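PDB 5NPY: flagellar basal body protein from Helicobacter pylori, which probably polymerises into the flagellar hook, the flexible joint that transmits rotation from the basal body to the filament. Local coordinates for residues 177-182 / 488-493; 183-188 / 496-501; 195-200 / 428-433. One frame throughout, in Å; residues are numbered along the deposited sequence.

Interaction 1. Residues 177-182 / 488-493; sequences LQIPQD and GVISLA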
# COMPACT_ATOMS: atom_id res chain seq x y z
N LEU A 177 11.82 -34.01 -1.39
CA LEU A 177 12.11 -32.59 -1.46
C LEU A 177 13.16 -32.31 -2.53
O LEU A 177 14.17 -33.02 -2.62
CB LEU A 177 12.59 -32.07 -0.10
CG LEU A 177 11.60 -32.38 1.02
CD1 LEU A 177 12.00 -31.66 2.30
CD2 LEU A 177 10.16 -32.02 0.60
N GLN A 178 12.93 -31.28 -3.33
CA GLN A 178 13.83 -30.90 -4.42
C GLN A 178 14.13 -29.41 -4.31
O GLN A 178 13.32 -28.57 -4.72
CB GLN A 178 13.25 -31.25 -5.78
CG GLN A 178 14.21 -31.00 -6.92
CD GLN A 178 13.54 -31.03 -8.29
OE1 GLN A 178 12.32 -30.97 -8.40
NE2 GLN A 178 14.36 -31.12 -9.33
N ILE A 179 15.30 -29.08 -3.78
CA ILE A 179 15.73 -27.70 -3.67
C ILE A 179 17.04 -27.56 -4.44
O ILE A 179 18.12 -27.78 -3.87
CB ILE A 179 15.90 -27.28 -2.20
CG1 ILE A 179 14.60 -27.52 -1.43
CG2 ILE A 179 16.34 -25.82 -2.10
CD1 ILE A 179 14.72 -27.31 0.05
N PRO A 180 16.99 -27.22 -5.73
CA PRO A 180 18.23 -27.06 -6.50
C PRO A 180 19.10 -25.93 -5.95
O PRO A 180 18.70 -25.16 -5.08
CB PRO A 180 17.74 -26.75 -7.92
CG PRO A 180 16.30 -27.20 -7.94
CD PRO A 180 15.79 -27.03 -6.55
N GLN A 181 20.31 -25.84 -6.51
CA GLN A 181 21.31 -24.88 -6.03
C GLN A 181 21.18 -23.52 -6.72
O GLN A 181 20.96 -22.50 -6.06
CB GLN A 181 22.72 -25.46 -6.24
CG GLN A 181 23.84 -24.57 -5.72
CD GLN A 181 25.20 -25.25 -5.74
OE1 GLN A 181 25.46 -26.11 -6.58
NE2 GLN A 181 26.06 -24.86 -4.81
N ASP A 182 21.35 -23.49 -8.04
CA ASP A 182 21.13 -22.25 -8.78
C ASP A 182 19.64 -21.94 -8.82
O ASP A 182 18.92 -22.40 -9.71
CB ASP A 182 21.69 -22.35 -10.20
CG ASP A 182 21.27 -21.18 -11.08
OD1 ASP A 182 21.79 -20.06 -10.89
OD2 ASP A 182 20.40 -21.37 -11.97
N GLY A 488 11.92 -27.70 11.24
CA GLY A 488 12.15 -28.31 9.96
C GLY A 488 11.67 -27.50 8.78
O GLY A 488 11.85 -27.95 7.64
N VAL A 489 11.08 -26.33 9.01
CA VAL A 489 10.58 -25.51 7.92
C VAL A 489 11.74 -24.87 7.18
O VAL A 489 12.62 -24.25 7.79
CB VAL A 489 9.59 -24.47 8.46
CG1 VAL A 489 9.13 -23.54 7.33
CG2 VAL A 489 8.39 -25.16 9.09
N ILE A 490 11.75 -25.02 5.85
CA ILE A 490 12.87 -24.64 5.00
C ILE A 490 12.47 -23.42 4.20
O ILE A 490 11.56 -23.50 3.35
CB ILE A 490 13.29 -25.80 4.08
CG1 ILE A 490 13.61 -27.05 4.91
CG2 ILE A 490 14.45 -25.38 3.14
CD1 ILE A 490 13.97 -28.26 4.07
N SER A 491 13.15 -22.31 4.43
CA SER A 491 12.90 -21.08 3.70
C SER A 491 14.16 -20.66 2.94
O SER A 491 15.29 -20.94 3.36
CB SER A 491 12.48 -19.95 4.63
OG SER A 491 11.57 -20.43 5.60
N LEU A 492 13.95 -19.97 1.82
CA LEU A 492 15.03 -19.44 1.01
C LEU A 492 14.98 -17.92 1.02
O LEU A 492 13.91 -17.33 0.87
CB LEU A 492 14.93 -19.98 -0.43
CG LEU A 492 14.94 -21.51 -0.54
CD1 LEU A 492 14.82 -21.98 -1.98
CD2 LEU A 492 16.20 -22.09 0.11
N ALA A 493 16.14 -17.29 1.23
CA ALA A 493 16.27 -15.85 1.10
C ALA A 493 16.89 -15.50 -0.25
O ALA A 493 17.67 -16.27 -0.82
CB ALA A 493 17.14 -15.26 2.21
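Ile490 and Leu492 meet Leu177 and Ile179 from one face of a beta hairpin. The hairpin is built from strands 489-494 and 499-509. Residues 177-182 form a loop between strands 173-176 and 184-185, in the region assigned to the FlgE/F/G D1 domain. The two segments are 306 residues apart at their closest ends. All four touching residues are buried, and only methyl groups meet.

Ile490 comes first along the strand. Its CG2 approaches Ile179 CD1 to 3.7 Å, the closest approach of this contact. Ile490 CD1 is 4.2 Å from Ile179 CD1 and also 4.3 Å from Leu177 CD1. The delta methyl therefore touches both loop residues. Ile490 also packs on Ile484 and Ile505 of the adjoining strands.

Leu492, two residues on, returns to the same face as Ile490 and also packs on Phe479, Met482 and Val502. Ile179 serves both strand residues because its two branches diverge. CG1 lies beside the backbone N (chi1 -56°) and carries CD1 to Ile490. The other branch goes to Leu492: Ile179 CG2 sits 4.1 Å from Leu492 CD1.

Interaction 2. Residues 183-188 / 496-501; sequences LTYQPV and NGVVEP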
# COMPACT_ATOMS: atom_id res chain seq x y z
N LEU A 183 19.16 -21.17 -7.84
CA LEU A 183 17.76 -20.79 -7.76
C LEU A 183 17.64 -19.28 -7.91
O LEU A 183 18.18 -18.53 -7.08
CB LEU A 183 17.14 -21.26 -6.44
CG LEU A 183 16.17 -22.43 -6.51
CD1 LEU A 183 14.80 -21.98 -6.97
CD2 LEU A 183 16.70 -23.47 -7.45
N THR A 184 16.96 -18.84 -8.96
CA THR A 184 16.58 -17.44 -9.07
C THR A 184 15.15 -17.26 -8.58
O THR A 184 14.40 -18.22 -8.39
CB THR A 184 16.71 -16.93 -10.52
OG1 THR A 184 15.92 -17.74 -11.41
CG2 THR A 184 18.18 -16.93 -10.96
N TYR A 185 14.79 -16.01 -8.33
CA TYR A 185 13.44 -15.62 -7.94
C TYR A 185 12.79 -14.93 -9.13
O TYR A 185 13.26 -13.87 -9.55
CB TYR A 185 13.46 -14.68 -6.74
CG TYR A 185 12.10 -14.37 -6.21
CD1 TYR A 185 11.56 -15.11 -5.17
CD2 TYR A 185 11.34 -13.35 -6.74
CE1 TYR A 185 10.31 -14.84 -4.67
CE2 TYR A 185 10.08 -13.07 -6.25
CZ TYR A 185 9.58 -13.83 -5.22
OH TYR A 185 8.34 -13.56 -4.71
N GLN A 186 11.73 -15.52 -9.67
CA GLN A 186 11.11 -14.91 -10.84
C GLN A 186 10.40 -13.63 -10.41
O GLN A 186 9.72 -13.61 -9.38
CB GLN A 186 10.13 -15.85 -11.55
CG GLN A 186 10.78 -17.02 -12.32
CD GLN A 186 11.65 -16.62 -13.50
OE1 GLN A 186 12.25 -15.53 -13.52
NE2 GLN A 186 11.75 -17.50 -14.49
N PRO A 187 10.58 -12.53 -11.14
CA PRO A 187 9.83 -11.32 -10.82
C PRO A 187 8.35 -11.51 -11.11
O PRO A 187 7.93 -12.46 -11.79
CB PRO A 187 10.47 -10.26 -11.73
CG PRO A 187 11.07 -11.03 -12.86
CD PRO A 187 11.54 -12.32 -12.24
N VAL A 188 7.55 -10.61 -10.54
CA VAL A 188 6.10 -10.64 -10.67
C VAL A 188 5.62 -9.27 -11.13
O VAL A 188 6.06 -8.23 -10.62
CB VAL A 188 5.40 -11.02 -9.34
CG1 VAL A 188 3.88 -11.15 -9.54
CG2 VAL A 188 5.97 -12.31 -8.79
N ASN A 496 16.49 -9.76 -3.42
CA ASN A 496 15.47 -8.73 -3.30
C ASN A 496 14.89 -8.64 -1.90
O ASN A 496 13.92 -7.92 -1.68
CB ASN A 496 14.36 -8.98 -4.32
CG ASN A 496 13.81 -10.39 -4.26
OD1 ASN A 496 14.01 -11.09 -3.26
ND2 ASN A 496 13.12 -10.81 -5.32
N GLY A 497 15.45 -9.36 -0.93
CA GLY A 497 14.93 -9.27 0.42
C GLY A 497 13.68 -10.07 0.67
O GLY A 497 12.98 -9.81 1.66
N VAL A 498 13.37 -11.04 -0.19
CA VAL A 498 12.22 -11.92 -0.00
C VAL A 498 12.70 -13.21 0.64
O VAL A 498 13.70 -13.80 0.21
CB VAL A 498 11.50 -12.21 -1.33
CG1 VAL A 498 10.30 -13.06 -1.07
CG2 VAL A 498 11.09 -10.92 -2.00
N VAL A 499 11.98 -13.64 1.67
CA VAL A 499 12.24 -14.89 2.38
C VAL A 499 10.93 -15.67 2.40
O VAL A 499 9.98 -15.28 3.08
CB VAL A 499 12.75 -14.64 3.80
CG1 VAL A 499 12.79 -15.94 4.58
CG2 VAL A 499 14.12 -13.99 3.75
N GLU A 500 10.88 -16.77 1.65
CA GLU A 500 9.67 -17.58 1.63
C GLU A 500 10.04 -19.02 1.92
O GLU A 500 11.03 -19.53 1.39
CB GLU A 500 8.95 -17.51 0.27
CG GLU A 500 8.66 -16.10 -0.22
CD GLU A 500 7.73 -16.08 -1.42
OE1 GLU A 500 7.37 -17.17 -1.92
OE2 GLU A 500 7.37 -14.97 -1.85
N PRO A 501 9.27 -19.70 2.76
CA PRO A 501 9.47 -21.13 2.93
C PRO A 501 9.16 -21.85 1.62
O PRO A 501 8.39 -21.37 0.80
CB PRO A 501 8.48 -21.50 4.03
CG PRO A 501 7.42 -20.46 3.94
CD PRO A 501 8.12 -19.20 3.54
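Tyr185 reaches Asn496, Val498 and Glu500 with its ring and hydroxyl. These three lie at the turn and the start of the second strand of the beta hairpin formed by strands 489-494 and 499-509. Residues 184-185 are a short strand, the last before the chain leaves for strand 192-198.

Thr184 ties this strand to its neighbour through backbone bonds to Gly155 and Leu157. Tyr185 then makes the contact. Its backbone pairs with Gly477 of strand 477-484, on the other side chain route to the hairpin. Its CG is anti to the backbone N (chi1 -174°), which sends the ring across to the hairpin. Phe494 meets the same ring edge-to-face.

The amide of Asn496 reaches the ring obliquely. Asn496 ND2 lies 3.4 Å from Tyr185 CD2 and 3.8 Å from Tyr185 CG. Ring and amide planes are 81° apart. The strongest partner of this ND2 is Pro475 O, which fixes one end of the amide. At the other end, OD1 closes an Asx turn.

Further along the ring, Val498 CG1 is 4.0 Å from Tyr185 CE1. Glu500 comes to the ring edge, with its carboxylate almost perpendicular to the ring. Tyr185 OH and Glu500 OE2 are 3.3 Å apart, a weak hydrogen bond whose geometry is doubtful because the position of OH is uncertain. The hydroxyl also has a weak hydrogen bond with Ser159 OG. The carboxylate has firmer partners: OE2 bonds to that same Ser159 OG, and OE1 forms a salt bridge with Lys151. These would be expected to favour a charged Glu500.

The hydrogen bond of the Asx turn is bent: Val498 N donates to Asn496 OD1 over 3.1 Å, at an N-H...O angle of 145° and from above the carbonyl plane.

Interaction 3. Residues 195-200 / 428-433; sequences ISVNLN and HKMKSA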
# COMPACT_ATOMS: atom_id res chain seq x y z
N ILE A 195 -2.58 1.43 -1.03
CA ILE A 195 -1.75 2.21 -0.11
C ILE A 195 -2.60 2.71 1.05
O ILE A 195 -3.80 2.98 0.92
CB ILE A 195 -1.03 3.40 -0.79
CG1 ILE A 195 -2.04 4.40 -1.35
CG2 ILE A 195 -0.03 2.90 -1.83
CD1 ILE A 195 -1.43 5.71 -1.83
N SER A 196 -1.97 2.79 2.21
CA SER A 196 -2.51 3.49 3.35
C SER A 196 -1.68 4.76 3.51
O SER A 196 -0.45 4.68 3.62
CB SER A 196 -2.48 2.63 4.62
OG SER A 196 -1.31 1.82 4.74
N VAL A 197 -2.35 5.91 3.45
CA VAL A 197 -1.73 7.22 3.56
C VAL A 197 -2.59 8.06 4.50
O VAL A 197 -3.82 8.00 4.47
CB VAL A 197 -1.60 7.90 2.18
CG1 VAL A 197 -2.96 8.04 1.47
CG2 VAL A 197 -0.97 9.24 2.30
N ASN A 198 -1.94 8.85 5.33
CA ASN A 198 -2.64 9.84 6.11
C ASN A 198 -2.44 11.17 5.41
O ASN A 198 -1.33 11.48 4.97
CB ASN A 198 -2.14 9.88 7.55
CG ASN A 198 -2.90 10.87 8.38
OD1 ASN A 198 -4.02 10.57 8.81
ND2 ASN A 198 -2.30 12.02 8.65
N LEU A 199 -3.51 11.95 5.29
CA LEU A 199 -3.44 13.24 4.61
C LEU A 199 -3.77 14.33 5.62
O LEU A 199 -4.92 14.44 6.06
CB LEU A 199 -4.39 13.29 3.41
CG LEU A 199 -4.17 12.31 2.23
CD1 LEU A 199 -5.27 12.43 1.21
CD2 LEU A 199 -2.84 12.49 1.54
N ASN A 200 -2.78 15.11 5.99
CA ASN A 200 -2.99 16.15 6.99
C ASN A 200 -3.15 17.49 6.28
O ASN A 200 -2.30 17.86 5.45
CB ASN A 200 -1.81 16.20 7.96
CG ASN A 200 -2.07 17.11 9.18
OD1 ASN A 200 -2.41 18.28 9.04
ND2 ASN A 200 -1.91 16.56 10.38
N HIS A 428 -11.97 8.56 11.06
CA HIS A 428 -11.26 9.34 10.06
C HIS A 428 -10.81 8.51 8.87
O HIS A 428 -9.80 8.83 8.25
CB HIS A 428 -10.13 10.11 10.73
CG HIS A 428 -10.66 11.19 11.62
ND1 HIS A 428 -10.78 12.50 11.20
CD2 HIS A 428 -11.20 11.14 12.86
CE1 HIS A 428 -11.31 13.22 12.17
NE2 HIS A 428 -11.58 12.41 13.18
N LYS A 429 -11.58 7.48 8.50
CA LYS A 429 -11.20 6.57 7.42
C LYS A 429 -11.54 7.18 6.07
O LYS A 429 -12.56 7.86 5.92
CB LYS A 429 -11.89 5.22 7.55
CG LYS A 429 -11.73 4.53 8.92
CD LYS A 429 -10.28 4.10 9.21
CE LYS A 429 -10.21 3.24 10.45
NZ LYS A 429 -8.81 2.99 10.90
N MET A 430 -10.68 6.92 5.09
CA MET A 430 -10.89 7.41 3.73
C MET A 430 -12.06 6.70 3.04
O MET A 430 -12.26 5.50 3.20
CB MET A 430 -9.61 7.21 2.90
CG MET A 430 -9.63 7.90 1.53
SD MET A 430 -8.30 7.42 0.37
CE MET A 430 -7.14 8.77 0.78
N LYS A 431 -12.76 7.46 2.18
CA LYS A 431 -13.90 7.01 1.38
C LYS A 431 -13.53 7.19 -0.09
O LYS A 431 -13.48 8.32 -0.58
CB LYS A 431 -15.15 7.82 1.69
CG LYS A 431 -15.85 7.55 3.02
CD LYS A 431 -17.18 8.31 3.04
CE LYS A 431 -18.22 7.69 3.95
NZ LYS A 431 -18.93 6.54 3.32
N SER A 432 -13.29 6.09 -0.81
CA SER A 432 -12.85 6.23 -2.19
C SER A 432 -13.04 4.90 -2.90
O SER A 432 -13.23 3.86 -2.28
CB SER A 432 -11.38 6.67 -2.29
OG SER A 432 -10.53 5.64 -1.79
N ALA A 433 -12.96 4.96 -4.23
CA ALA A 433 -13.17 3.81 -5.08
C ALA A 433 -11.90 3.49 -5.84
O ALA A 433 -11.21 4.40 -6.32
CB ALA A 433 -14.31 4.07 -6.09
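Met430 pushes its terminal methyl toward Val197 and Leu199, between two layers of beta strands. The layers are consistent with a beta-sandwich. One contains strand 192-198, which Leu199 follows directly. The other includes strands 346-364, 370-381 and 411-423, with the short strand 430-431 beside 411-423.

The CB of Met430 points toward residues 195-200. CG is anti to the backbone N (chi1 -170°), and SD continues the extended line. The chain bends only at chi3 (-95°), where CE turns off. The side chain packs on Val421 and Phe423 of its own layer. All contact with residues 195-200 falls to CE.

CE touches two branched side chains. Val197 offers CG1, at 4.3 Å from Met430 CE. The side chains of Leu199 and Met430 cross at a slant, and the tip of Leu199, CD1, meets the methyl. Tyr377 of strand 370-381 touches both Val197 and Leu199, and Phe423 touches both Leu199 and Met430. The three contact residues are buried and the contact is wholly apolar. Its shortest approach is from Leu199 CD1 to Met430 CE, at 4.1 Å.

Interactions 1 and 2 are neighbours, with centres 12 Å apart. They share the hairpin of strands 489-494 and 499-509, and a probable backbone hydrogen bond from Leu492 N to Glu500 O (3.0 Å) joins them directly. Residues 177-182 run straight into 183-188, and two residues separate 488-493 from 496-501. Interaction 3 is separate. Its centre lies 40 Å from that of interaction 1 and 31 Å from that of interaction 2, with nearest atoms about 25 and 15 Å away. In sequence it is nested inside both. The bound tris-hydroxymethyl-methyl-ammonium is about 12 Å from the Leu199 side chain, and no residue of the three contacts belongs to its pocket.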